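Local coordinates for protein putative branched-chain amino acid aminotransferase IlvE (Streptococcus mutans, PDB 4DQN) that probably transfers amino groups between branched-chain amino acids and 2-oxoglutarate with pyridoxal 5'-phosphate as cofactor, in the biosynthesis of isoleucine, leucine and valine, at residues L9-L14 with Y121-T126; G72-F77 with A113-V118; K108-A113 with I152-V157; V157-K162 with K320-L325; A290-P295 with E324-Q329. All coordinates share one frame; numbering follows the deposited sequence.

Overall arrangement
The five contacts of this class-IV aminotransferase lie in two groups, which meet where Gln-75 and Phe-77 of contact 2 touch Gln-329 and Leu-325 of contact 5. Contacts 2 and 3, with centres about 8 Å apart, pack helix 100-113 and the turn after it against the antiparallel sheet. Contacts 4 and 5, about 4 Å apart between centres, share helix 316-329 and set it against the start of strand 292-301 and the loop after strand 147-157. Contact 1 stands between the groups, about 13 Å from contact 2 and 12 Å from contact 4, centre to centre. All five are structural packing away from Lys-188, the lysine predicted to carry the cofactor.

Contact 1: residues L9-L14 with Y121-T126; sequences LDWKNL and YGTGAT
Trp-11 meets Thr-123 chiefly at the root of its side chain. Trp-11 CB lies 3.6 Å from Thr-123 CG2, and with chi1 at -55° CG turns away from the carbonyl carbon, leading the ring past the threonine, whose methyl stands obliquely to the indole. On one face of the indole lies Leu-9 O, 3.1 Å above the plane and offset toward the rim. Farther along, Trp-11 CZ3 comes to 3.6 Å from Tyr-117 O. Trp-11 CH2 lies close to Glu-116 O, and the ring also touches Pro-119 and Pro-120. The backbone of the same residue adds a second touch, Trp-11 O packing 3.9 Å from Ala-125 CB.

Thr-123 turns OG1 to its own loop while CG2 faces Trp-11. OG1 accepts from Ala-125 N at 2.9 Å (N-H...O 152°), an ST turn, and is also hydrogen-bonded to Pro-120 O. The result is a small contact between two loops, without hydrogen bonds across it. Here the N-terminal arm lies against the loop leading into strand 126-136, whose Thr-126 pairs with Val-157 of strand 147-157, while Leu-9 and Leu-14 rest on Pro-156 of that neighbouring strand.

Contact 2: residues G72-F77 with A113-V118; sequences GSVQLF and ANEEYV
Val-74 presents both of its methyls to Val-118, the two side chains reaching for each other tip to tip. Val-118 CG1 sits astride the fork, 3.9 Å from Val-74 CG1 and 3.9 Å from Val-74 CG2, while Val-118 CG2 lies 4.2 Å from Val-74 CG1. Each valine holds CG1 anti to its own backbone N (chi1 179° in Val-74, -176° in Val-118), which puts both branches of each toward the other.

Glu-115 approaches differently. Its chain is extended beyond CG and slides past Val-74 in the opposite direction, so that CG, CD and OE2 all line up near one methyl, with Glu-115 OE2 4.0 Å from Val-74 CG2. The aliphatic part thus packs on the valine while the carboxylate continues to a polar partner. This is the outer end of a beta-hairpin in which strand 74-77 returns beside strand 59-68, and the turn that follows helix 100-113 lies against it. Val-111 of that helix touches both Val-74 and Val-118. The guanidinium of Arg-68 bonds to Gly-72 O and Val-118 O, and so to hairpin loop and turn alike.

A single water completes the link between the segments: it accepts from Val-74 N at 3.1 Å and donates to Glu-115 OE2 at 3.1 Å.

Contact 3: residues K108-A113 with I152-V157; sequences KQVVRA and IFAMPV
Val-110 of helix 100-113 lies across Ile-152 and Ala-154, two residues of strand 147-157 that point to the same face of the sheet, in a helix packed on the antiparallel sheet, an alpha+beta layer. It is a compact example of how one branched residue can bridge two positions of a strand, each methyl taking its own partner.

The apolar touches come first. Val-110 CG1, anti to the backbone N with chi1 at 176°, meets Ala-154 CB at 3.7 Å; the other branch, Val-110 CG2, reaches back along the strand to Ile-152 CB at 4.0 Å, the valine and isoleucine passing at an oblique angle. Tyr-25 of strand 24-30 also packs on Val-110, so the valine is hemmed in beyond the strand it meets here. All three touching residues are buried.

Polar partners lie around this patch. Val-110 O accepts from Asn-114 ND2 just after the helix end, and Lys-108 NZ, on the side of the helix turned from the strand, is hydrogen-bonded to the backbone oxygens of Lys-342 and Asp-345. The intervening residue of the strand, Phe-153, turns its CB away from the helix and packs on Glu-49 of the second subunit, so neighbouring positions of one strand serve the helix layer and the dimer.

Last is a contact between a methyl and a carbonyl: Val-110 CG2 lies 3.4 Å from Ile-152 O, closer than either of its methyls comes to any carbon of the strand's side chains.

Contact 4: residues V157-K162 with K320-L325; sequences VGNYFK and KLYDEL
A water, not a direct bond, joins Tyr-322 to Asn-159. Tyr-322 OH stands 3.8 Å from Asn-159 OD1, and to one side of the pair a water touches both. It donates a weak hydrogen bond to Asn-159 OD1 at 3.3 Å. Its distance to Tyr-322 OH, 2.5 Å, is unusually short and therefore doubtful in detail. The water sits at the edge of the tyrosine ring, in its plane. The two side chains pass at a slant, yet the amide and ring planes are nearly parallel, 16° apart.

The tyrosine does the reaching. The backbones here are far apart, with the nearest pair of CA atoms, those of Phe-161 and Tyr-322, 11.1 Å from each other. From helix 316-329 its CG extends anti to the backbone N (chi1 180°), carrying the phenol out to the loop, where Tyr-322 OH also comes to 4.2 Å from Phe-161 CB. On its way the ring packs on Leu-165 and on Val-292 and Ile-293 of strand 292-301.

On the loop side the amide oxygen is met by its own chain. Asn-159 OD1 accepts from Phe-161 N at 2.9 Å, an Asx turn, with the donor lying 48° out of the carbonyl plane and so not on a lone pair. Phe-161 in turn packs on Pro-295.

The chemistry implies a lightly held junction at the protein surface: OD1 has its one firm bond within its own loop, and its link to the tyrosine is a weak one through solvent.

Contact 5: residues A290-P295 with E324-Q329; sequences AAVISP and ELTGIQ
Thr-326 OG1 is gripped inside helix 316-329, while its methyl meets Val-292. The hydroxyl is hydrogen-bonded to Tyr-322 O, one turn earlier, with Asp-323 O as a weak second partner. Chi1 of 57° puts OG1 between the backbone N and the carbonyl carbon, where it can turn back along the helix, and sends CG2 to the side on which the strand passes.

There Thr-326 CG2 packs 3.7 Å from Val-292 CG1, the two side chains crossing at about a right angle. The same methyl, Val-292 CG1, lies 4.3 Å from Leu-325 CD2, a looser apolar touch, so one valine branch fits against two consecutive helix residues. Leu-325 points its CB toward the strand and is buried; Thr-326 offers the contact from the flank.

Val-292 owes its position to an unusual backbone. Its phi is positive, 64°, a value beta-branched residues seldom adopt, and it marks the sharp turn by which the chain leaves Ala-290 and Ala-291, whose backbone angles are helical though they lie in a loop, to begin strand 292-301. That turn carries the CB of Val-292 toward the helix, whereas in the next residue, Ile-293, the end of the chain comes nearer without touching the 324-329 segment, resting instead on Thr-318 and Tyr-322.

The helix here is shared by several elements. The start of strand 292-301 of the mixed sheet meets it, Thr-252 and Leu-259 of helix 251-262 pack on Leu-325, and Phe-77 of strand 74-77, from the antiparallel sheet, touches Leu-325, Ile-328 and Gln-329.

Contact 1: residues L9-L14 with Y121-T126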
# COMPACT_ATOMS: atom_id res chain seq x y z
N LEU A 9 30.14 13.84 13.37
CA LEU A 9 29.80 12.79 12.42
C LEU A 9 30.52 13.05 11.09
O LEU A 9 30.95 14.17 10.81
CB LEU A 9 28.29 12.75 12.21
CG LEU A 9 27.40 12.32 13.37
CD1 LEU A 9 25.92 12.40 12.99
CD2 LEU A 9 27.78 10.92 13.78
N ASP A 10 30.65 12.01 10.26
CA ASP A 10 31.28 12.14 8.95
C ASP A 10 30.33 12.84 7.98
O ASP A 10 29.86 12.24 7.02
CB ASP A 10 31.66 10.75 8.42
CG ASP A 10 32.62 10.82 7.24
OD1 ASP A 10 33.13 11.92 6.95
OD2 ASP A 10 32.87 9.76 6.62
N TRP A 11 30.08 14.13 8.23
CA TRP A 11 29.02 14.91 7.57
C TRP A 11 28.93 14.78 6.06
O TRP A 11 27.84 14.56 5.51
CB TRP A 11 29.12 16.38 7.95
CG TRP A 11 29.12 16.65 9.42
CD1 TRP A 11 30.15 17.13 10.16
CD2 TRP A 11 28.02 16.45 10.33
NE1 TRP A 11 29.77 17.26 11.48
CE2 TRP A 11 28.47 16.85 11.61
CE3 TRP A 11 26.71 15.98 10.19
CZ2 TRP A 11 27.64 16.79 12.74
CZ3 TRP A 11 25.89 15.94 11.31
CH2 TRP A 11 26.36 16.34 12.57
N LYS A 12 30.06 14.92 5.39
CA LYS A 12 30.06 14.85 3.93
C LYS A 12 29.77 13.45 3.40
O LYS A 12 29.30 13.29 2.27
CB LYS A 12 31.38 15.39 3.37
CG LYS A 12 31.44 16.92 3.30
CD LYS A 12 32.78 17.41 2.80
CE LYS A 12 33.22 16.64 1.56
NZ LYS A 12 34.62 16.96 1.12
N ASN A 13 30.02 12.43 4.21
CA ASN A 13 29.87 11.05 3.74
C ASN A 13 28.68 10.30 4.33
O ASN A 13 28.57 9.08 4.20
CB ASN A 13 31.18 10.28 3.91
CG ASN A 13 32.34 11.00 3.25
OD1 ASN A 13 32.21 11.52 2.13
ND2 ASN A 13 33.47 11.08 3.95
N LEU A 14 27.78 11.03 4.98
CA LEU A 14 26.47 10.49 5.25
C LEU A 14 25.91 10.26 3.88
O LEU A 14 26.24 10.97 2.93
CB LEU A 14 25.59 11.52 5.96
CG LEU A 14 26.09 11.94 7.33
CD1 LEU A 14 25.13 12.92 7.93
CD2 LEU A 14 26.28 10.73 8.23
N TYR A 121 27.11 24.17 8.31
CA TYR A 121 27.25 24.91 7.07
C TYR A 121 28.76 24.85 6.73
O TYR A 121 29.57 25.04 7.64
CB TYR A 121 26.82 26.36 7.36
CG TYR A 121 26.83 27.29 6.18
CD1 TYR A 121 28.00 27.92 5.78
CD2 TYR A 121 25.66 27.57 5.48
CE1 TYR A 121 28.01 28.79 4.70
CE2 TYR A 121 25.66 28.44 4.40
CZ TYR A 121 26.84 29.04 4.01
OH TYR A 121 26.84 29.91 2.95
N GLY A 122 29.18 24.58 5.50
CA GLY A 122 28.36 24.21 4.36
C GLY A 122 28.81 22.85 3.82
O GLY A 122 29.64 22.74 2.92
N THR A 123 28.25 21.81 4.43
CA THR A 123 28.48 20.44 4.02
C THR A 123 27.57 20.12 2.85
O THR A 123 27.81 19.16 2.11
CB THR A 123 28.08 19.50 5.17
OG1 THR A 123 26.80 19.89 5.66
CG2 THR A 123 29.07 19.60 6.31
N GLY A 124 26.51 20.92 2.70
CA GLY A 124 25.41 20.57 1.82
C GLY A 124 24.52 19.51 2.45
O GLY A 124 23.53 19.05 1.86
N ALA A 125 24.86 19.11 3.67
CA ALA A 125 24.11 18.09 4.39
C ALA A 125 23.04 18.74 5.27
O ALA A 125 23.15 19.91 5.64
CB ALA A 125 25.04 17.24 5.23
N THR A 126 22.01 17.97 5.60
CA THR A 126 20.84 18.52 6.27
C THR A 126 20.29 17.55 7.30
O THR A 126 20.73 16.41 7.38
CB THR A 126 19.72 18.80 5.25
OG1 THR A 126 19.40 17.58 4.56
CG2 THR A 126 20.14 19.86 4.24

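Contact 2: residues G72-F77 with A113-V118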
# COMPACT_ATOMS: atom_id res chain seq x y z
N GLY A 72 24.71 30.01 11.63
CA GLY A 72 24.52 28.89 12.54
C GLY A 72 23.07 28.54 12.83
O GLY A 72 22.78 27.42 13.28
N SER A 73 22.16 29.47 12.57
CA SER A 73 20.74 29.21 12.82
C SER A 73 20.18 28.19 11.83
O SER A 73 20.72 28.01 10.72
CB SER A 73 19.93 30.51 12.81
OG SER A 73 20.06 31.19 11.57
N VAL A 74 19.11 27.51 12.23
CA VAL A 74 18.55 26.41 11.45
C VAL A 74 17.15 26.80 10.97
O VAL A 74 16.42 27.49 11.68
CB VAL A 74 18.49 25.12 12.28
CG1 VAL A 74 17.88 23.97 11.47
CG2 VAL A 74 19.90 24.75 12.73
N GLN A 75 16.79 26.38 9.77
CA GLN A 75 15.47 26.73 9.24
C GLN A 75 14.84 25.58 8.46
O GLN A 75 15.53 24.69 7.95
CB GLN A 75 15.58 27.98 8.37
CG GLN A 75 16.48 27.82 7.15
CD GLN A 75 16.79 29.16 6.50
OE1 GLN A 75 16.84 30.18 7.18
NE2 GLN A 75 17.01 29.16 5.18
N LEU A 76 13.51 25.60 8.38
CA LEU A 76 12.76 24.66 7.55
C LEU A 76 12.39 25.37 6.26
O LEU A 76 12.38 26.61 6.21
CB LEU A 76 11.47 24.24 8.27
CG LEU A 76 11.68 23.41 9.53
CD1 LEU A 76 10.34 23.20 10.24
CD2 LEU A 76 12.33 22.06 9.18
N PHE A 77 12.10 24.59 5.23
CA PHE A 77 11.79 25.11 3.90
C PHE A 77 10.38 24.65 3.49
O PHE A 77 10.16 23.47 3.21
CB PHE A 77 12.84 24.61 2.90
CG PHE A 77 12.54 24.96 1.47
CD1 PHE A 77 12.80 26.24 0.98
CD2 PHE A 77 12.01 24.00 0.60
CE1 PHE A 77 12.52 26.56 -0.35
CE2 PHE A 77 11.73 24.32 -0.73
CZ PHE A 77 11.99 25.60 -1.20
N ALA A 113 15.12 19.67 19.37
CA ALA A 113 15.53 18.65 20.33
C ALA A 113 16.78 17.90 19.88
O ALA A 113 17.51 17.32 20.69
CB ALA A 113 14.38 17.66 20.60
N ASN A 114 17.02 17.92 18.57
CA ASN A 114 18.16 17.22 17.97
C ASN A 114 19.07 18.18 17.20
O ASN A 114 19.71 17.78 16.23
CB ASN A 114 17.67 16.14 16.98
CG ASN A 114 16.85 15.06 17.66
OD1 ASN A 114 17.40 14.19 18.34
ND2 ASN A 114 15.54 15.08 17.46
N GLU A 115 19.14 19.44 17.64
CA GLU A 115 19.80 20.47 16.83
C GLU A 115 21.27 20.21 16.58
O GLU A 115 21.85 20.65 15.58
CB GLU A 115 19.59 21.88 17.41
CG GLU A 115 19.83 22.98 16.36
CD GLU A 115 19.27 24.35 16.73
OE1 GLU A 115 18.07 24.45 17.09
OE2 GLU A 115 20.03 25.35 16.64
N GLU A 116 21.89 19.46 17.48
CA GLU A 116 23.31 19.19 17.33
C GLU A 116 23.54 18.19 16.19
O GLU A 116 24.68 17.98 15.75
CB GLU A 116 23.92 18.73 18.66
CG GLU A 116 23.46 17.34 19.14
CD GLU A 116 22.06 17.29 19.77
OE1 GLU A 116 21.29 18.29 19.70
OE2 GLU A 116 21.71 16.24 20.35
N TYR A 117 22.47 17.60 15.67
CA TYR A 117 22.60 16.70 14.52
C TYR A 117 22.33 17.39 13.18
O TYR A 117 22.49 16.78 12.12
CB TYR A 117 21.67 15.47 14.67
CG TYR A 117 22.09 14.54 15.78
CD1 TYR A 117 21.62 14.73 17.07
CD2 TYR A 117 22.95 13.48 15.53
CE1 TYR A 117 22.00 13.89 18.09
CE2 TYR A 117 23.33 12.63 16.55
CZ TYR A 117 22.85 12.85 17.83
OH TYR A 117 23.22 12.02 18.86
N VAL A 118 21.90 18.64 13.23
CA VAL A 118 21.79 19.41 12.00
C VAL A 118 23.22 19.72 11.54
O VAL A 118 23.96 20.43 12.23
CB VAL A 118 20.99 20.72 12.21
CG1 VAL A 118 20.80 21.45 10.89
CG2 VAL A 118 19.63 20.41 12.83
O HOH W 1 18.26 27.49 15.20

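Contact 3: residues K108-A113 with I152-V157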
# COMPACT_ATOMS: atom_id res chain seq x y z
N LYS A 108 9.42 21.58 14.12
CA LYS A 108 10.35 22.43 14.85
C LYS A 108 10.83 21.82 16.17
O LYS A 108 12.02 21.89 16.49
CB LYS A 108 9.72 23.80 15.11
CG LYS A 108 9.53 24.62 13.85
CD LYS A 108 9.13 26.05 14.21
CE LYS A 108 9.01 26.90 12.96
NZ LYS A 108 8.60 28.31 13.26
N GLN A 109 9.91 21.23 16.94
CA GLN A 109 10.29 20.56 18.18
C GLN A 109 11.35 19.49 17.96
O GLN A 109 12.27 19.34 18.77
CB GLN A 109 9.08 19.89 18.85
CG GLN A 109 8.11 20.83 19.54
CD GLN A 109 7.06 20.07 20.32
OE1 GLN A 109 7.38 19.26 21.18
NE2 GLN A 109 5.79 20.30 19.99
N VAL A 110 11.21 18.72 16.87
CA VAL A 110 12.18 17.66 16.58
C VAL A 110 13.54 18.24 16.20
O VAL A 110 14.58 17.76 16.68
CB VAL A 110 11.67 16.70 15.49
CG1 VAL A 110 12.74 15.66 15.14
CG2 VAL A 110 10.41 16.00 15.98
N VAL A 111 13.54 19.28 15.37
CA VAL A 111 14.79 19.94 14.99
C VAL A 111 15.50 20.51 16.21
O VAL A 111 16.69 20.24 16.43
CB VAL A 111 14.54 21.08 14.00
CG1 VAL A 111 15.84 21.78 13.68
CG2 VAL A 111 13.90 20.52 12.72
N ARG A 112 14.77 21.28 17.01
CA ARG A 112 15.34 21.84 18.24
C ARG A 112 15.87 20.76 19.18
O ARG A 112 16.97 20.90 19.71
CB ARG A 112 14.33 22.76 18.96
CG ARG A 112 13.96 24.02 18.18
CD ARG A 112 13.23 25.06 19.04
NE ARG A 112 12.17 24.45 19.83
CZ ARG A 112 10.87 24.57 19.56
NH1 ARG A 112 10.48 25.29 18.52
NH2 ARG A 112 9.96 23.97 20.34
N ALA A 113 15.12 19.67 19.37
CA ALA A 113 15.53 18.65 20.33
C ALA A 113 16.78 17.90 19.88
O ALA A 113 17.51 17.32 20.69
CB ALA A 113 14.38 17.66 20.60
N ILE A 152 7.12 12.26 14.15
CA ILE A 152 8.20 12.76 13.30
C ILE A 152 9.54 12.38 13.92
O ILE A 152 9.85 12.81 15.04
CB ILE A 152 8.18 14.29 13.13
CG1 ILE A 152 6.81 14.79 12.66
CG2 ILE A 152 9.27 14.73 12.15
CD1 ILE A 152 6.76 16.33 12.40
N PHE A 153 10.32 11.59 13.19
CA PHE A 153 11.69 11.30 13.58
C PHE A 153 12.67 11.88 12.56
O PHE A 153 12.26 12.28 11.46
CB PHE A 153 11.93 9.80 13.84
CG PHE A 153 11.64 8.90 12.66
CD1 PHE A 153 10.36 8.39 12.46
CD2 PHE A 153 12.66 8.49 11.81
CE1 PHE A 153 10.09 7.53 11.41
CE2 PHE A 153 12.41 7.64 10.74
CZ PHE A 153 11.12 7.14 10.54
N ALA A 154 13.94 11.96 12.94
CA ALA A 154 14.92 12.70 12.14
C ALA A 154 16.25 11.97 12.00
O ALA A 154 16.60 11.12 12.81
CB ALA A 154 15.14 14.09 12.73
N MET A 155 17.01 12.34 10.97
CA MET A 155 18.32 11.76 10.74
C MET A 155 19.12 12.69 9.84
O MET A 155 18.57 13.30 8.92
CB MET A 155 18.21 10.37 10.09
CG MET A 155 17.60 10.39 8.70
SD MET A 155 16.26 9.19 8.51
CE MET A 155 14.99 9.95 9.54
N PRO A 156 20.42 12.82 10.12
CA PRO A 156 21.23 13.66 9.24
C PRO A 156 21.47 12.94 7.91
O PRO A 156 21.72 11.72 7.91
CB PRO A 156 22.53 13.82 10.03
CG PRO A 156 22.62 12.57 10.87
CD PRO A 156 21.18 12.27 11.25
N VAL A 157 21.36 13.64 6.78
CA VAL A 157 21.62 13.01 5.49
C VAL A 157 22.65 13.83 4.70
O VAL A 157 22.77 15.03 4.92
CB VAL A 157 20.33 12.82 4.65
CG1 VAL A 157 19.34 11.91 5.40
CG2 VAL A 157 19.67 14.15 4.31

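Contact 4: residues V157-K162 with K320-L325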
# COMPACT_ATOMS: atom_id res chain seq x y z
N VAL A 157 21.36 13.64 6.78
CA VAL A 157 21.62 13.01 5.49
C VAL A 157 22.65 13.83 4.70
O VAL A 157 22.77 15.03 4.92
CB VAL A 157 20.33 12.82 4.65
CG1 VAL A 157 19.34 11.91 5.40
CG2 VAL A 157 19.67 14.15 4.31
N GLY A 158 23.39 13.18 3.81
CA GLY A 158 24.47 13.86 3.12
C GLY A 158 24.01 14.64 1.91
O GLY A 158 22.85 14.51 1.49
N ASN A 159 24.92 15.44 1.35
CA ASN A 159 24.69 16.22 0.13
C ASN A 159 24.22 15.35 -1.03
O ASN A 159 23.25 15.69 -1.72
CB ASN A 159 25.97 16.98 -0.28
CG ASN A 159 25.77 17.95 -1.45
OD1 ASN A 159 24.99 17.70 -2.38
ND2 ASN A 159 26.49 19.07 -1.42
N TYR A 160 24.92 14.24 -1.23
CA TYR A 160 24.72 13.33 -2.37
C TYR A 160 25.35 13.88 -3.65
O TYR A 160 25.78 13.11 -4.51
CB TYR A 160 23.24 12.95 -2.54
CG TYR A 160 22.93 12.14 -3.79
CD1 TYR A 160 23.68 11.00 -4.12
CD2 TYR A 160 21.88 12.50 -4.64
CE1 TYR A 160 23.40 10.26 -5.26
CE2 TYR A 160 21.59 11.75 -5.78
CZ TYR A 160 22.35 10.64 -6.08
OH TYR A 160 22.06 9.91 -7.21
N PHE A 161 25.43 15.20 -3.77
CA PHE A 161 26.21 15.82 -4.84
C PHE A 161 27.44 16.55 -4.31
O PHE A 161 27.64 17.75 -4.54
CB PHE A 161 25.35 16.69 -5.76
CG PHE A 161 24.54 15.89 -6.73
CD1 PHE A 161 25.13 14.86 -7.46
CD2 PHE A 161 23.18 16.11 -6.88
CE1 PHE A 161 24.40 14.09 -8.34
CE2 PHE A 161 22.43 15.35 -7.77
CZ PHE A 161 23.04 14.34 -8.50
N LYS A 162 28.27 15.79 -3.59
CA LYS A 162 29.62 16.21 -3.28
C LYS A 162 30.51 15.77 -4.44
O LYS A 162 30.74 14.58 -4.67
CB LYS A 162 30.09 15.62 -1.94
CG LYS A 162 31.42 16.19 -1.46
CD LYS A 162 31.60 17.64 -1.92
CE LYS A 162 33.05 18.08 -1.84
NZ LYS A 162 33.24 19.14 -0.80
N LYS A 320 21.56 26.42 -12.91
CA LYS A 320 21.06 27.70 -12.42
C LYS A 320 19.89 27.54 -11.46
O LYS A 320 19.79 28.25 -10.46
CB LYS A 320 20.62 28.58 -13.60
CG LYS A 320 21.73 29.43 -14.20
CD LYS A 320 21.41 29.83 -15.64
CE LYS A 320 19.95 30.26 -15.78
NZ LYS A 320 19.53 30.39 -17.22
N LEU A 321 19.00 26.61 -11.78
CA LEU A 321 17.86 26.32 -10.92
C LEU A 321 18.31 25.69 -9.62
O LEU A 321 17.80 26.03 -8.55
CB LEU A 321 16.87 25.39 -11.64
CG LEU A 321 16.14 26.01 -12.84
CD1 LEU A 321 15.42 24.93 -13.66
CD2 LEU A 321 15.17 27.04 -12.38
N TYR A 322 19.27 24.76 -9.72
CA TYR A 322 19.81 24.09 -8.53
C TYR A 322 20.47 25.09 -7.58
O TYR A 322 20.20 25.08 -6.37
CB TYR A 322 20.83 23.02 -8.95
CG TYR A 322 21.47 22.27 -7.78
CD1 TYR A 322 20.88 21.11 -7.27
CD2 TYR A 322 22.66 22.71 -7.20
CE1 TYR A 322 21.47 20.41 -6.21
CE2 TYR A 322 23.25 22.02 -6.14
CZ TYR A 322 22.65 20.87 -5.65
OH TYR A 322 23.23 20.18 -4.60
N ASP A 323 21.35 25.93 -8.13
CA ASP A 323 22.03 26.95 -7.33
C ASP A 323 21.05 27.87 -6.61
O ASP A 323 21.20 28.16 -5.42
CB ASP A 323 23.00 27.77 -8.21
CG ASP A 323 24.23 26.98 -8.62
OD1 ASP A 323 24.44 25.89 -8.04
OD2 ASP A 323 24.99 27.45 -9.49
N GLU A 324 20.01 28.30 -7.32
CA GLU A 324 19.03 29.23 -6.76
C GLU A 324 18.14 28.56 -5.70
O GLU A 324 17.86 29.16 -4.66
CB GLU A 324 18.18 29.85 -7.87
CG GLU A 324 17.26 30.98 -7.42
CD GLU A 324 17.96 32.33 -7.34
OE1 GLU A 324 19.19 32.41 -7.58
OE2 GLU A 324 17.28 33.33 -7.05
N LEU A 325 17.68 27.34 -5.96
CA LEU A 325 16.83 26.66 -4.99
C LEU A 325 17.59 26.33 -3.70
O LEU A 325 17.11 26.63 -2.61
CB LEU A 325 16.23 25.38 -5.58
CG LEU A 325 15.40 24.51 -4.61
CD1 LEU A 325 14.16 25.25 -4.15
CD2 LEU A 325 15.02 23.17 -5.26
O HOH W 2 22.21 17.98 -4.15

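Contact 5: residues A290-P295 with E324-Q329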
# COMPACT_ATOMS: atom_id res chain seq x y z
N ALA A 290 14.63 14.67 -1.20
CA ALA A 290 15.86 13.91 -0.99
C ALA A 290 16.82 14.15 -2.15
O ALA A 290 18.03 14.34 -1.96
CB ALA A 290 15.54 12.42 -0.86
N ALA A 291 16.26 14.15 -3.35
CA ALA A 291 17.03 14.30 -4.57
C ALA A 291 17.56 15.73 -4.79
O ALA A 291 18.68 15.92 -5.26
CB ALA A 291 16.18 13.86 -5.76
N VAL A 292 16.74 16.72 -4.40
CA VAL A 292 16.90 18.12 -4.82
C VAL A 292 16.69 18.20 -6.32
O VAL A 292 15.55 18.23 -6.79
CB VAL A 292 18.22 18.77 -4.37
CG1 VAL A 292 18.15 20.25 -4.58
CG2 VAL A 292 18.48 18.47 -2.89
N ILE A 293 17.78 18.22 -7.09
CA ILE A 293 17.68 17.90 -8.51
C ILE A 293 18.65 16.78 -8.85
O ILE A 293 19.84 16.85 -8.52
CB ILE A 293 17.95 19.13 -9.41
CG1 ILE A 293 16.85 20.16 -9.22
CG2 ILE A 293 18.05 18.70 -10.89
CD1 ILE A 293 17.11 21.51 -9.89
N SER A 294 18.14 15.72 -9.48
CA SER A 294 18.99 14.68 -10.04
C SER A 294 18.98 14.84 -11.55
O SER A 294 17.99 14.49 -12.19
CB SER A 294 18.47 13.28 -9.68
OG SER A 294 18.37 13.12 -8.27
N PRO A 295 20.06 15.39 -12.11
CA PRO A 295 20.13 15.58 -13.57
C PRO A 295 20.03 14.25 -14.30
O PRO A 295 20.64 13.25 -13.87
CB PRO A 295 21.53 16.18 -13.78
CG PRO A 295 21.89 16.81 -12.44
CD PRO A 295 21.28 15.86 -11.43
N GLU A 324 20.01 28.30 -7.32
CA GLU A 324 19.03 29.23 -6.76
C GLU A 324 18.14 28.56 -5.70
O GLU A 324 17.86 29.16 -4.66
CB GLU A 324 18.18 29.85 -7.87
CG GLU A 324 17.26 30.98 -7.42
CD GLU A 324 17.96 32.33 -7.34
OE1 GLU A 324 19.19 32.41 -7.58
OE2 GLU A 324 17.28 33.33 -7.05
N LEU A 325 17.68 27.34 -5.96
CA LEU A 325 16.83 26.66 -4.99
C LEU A 325 17.59 26.33 -3.70
O LEU A 325 17.11 26.63 -2.61
CB LEU A 325 16.23 25.38 -5.58
CG LEU A 325 15.40 24.51 -4.61
CD1 LEU A 325 14.16 25.25 -4.15
CD2 LEU A 325 15.02 23.17 -5.26
N THR A 326 18.76 25.71 -3.83
CA THR A 326 19.56 25.35 -2.65
C THR A 326 20.05 26.61 -1.93
O THR A 326 20.11 26.64 -0.69
CB THR A 326 20.75 24.42 -2.99
OG1 THR A 326 21.59 25.04 -3.98
CG2 THR A 326 20.25 23.09 -3.53
N GLY A 327 20.37 27.66 -2.68
CA GLY A 327 20.76 28.92 -2.05
C GLY A 327 19.67 29.44 -1.12
O GLY A 327 19.93 29.88 -0.00
N ILE A 328 18.44 29.37 -1.59
CA ILE A 328 17.30 29.80 -0.80
C ILE A 328 17.12 28.91 0.42
O ILE A 328 16.91 29.41 1.53
CB ILE A 328 16.01 29.77 -1.65
CG1 ILE A 328 16.05 30.91 -2.68
CG2 ILE A 328 14.76 29.90 -0.77
CD1 ILE A 328 15.08 30.71 -3.82
N GLN A 329 17.21 27.60 0.22
CA GLN A 329 17.03 26.65 1.31
C GLN A 329 18.07 26.84 2.41
O GLN A 329 17.73 26.85 3.59
CB GLN A 329 17.06 25.22 0.75
CG GLN A 329 15.86 24.90 -0.15
CD GLN A 329 16.03 23.63 -0.95
OE1 GLN A 329 17.15 23.26 -1.31
NE2 GLN A 329 14.92 22.94 -1.25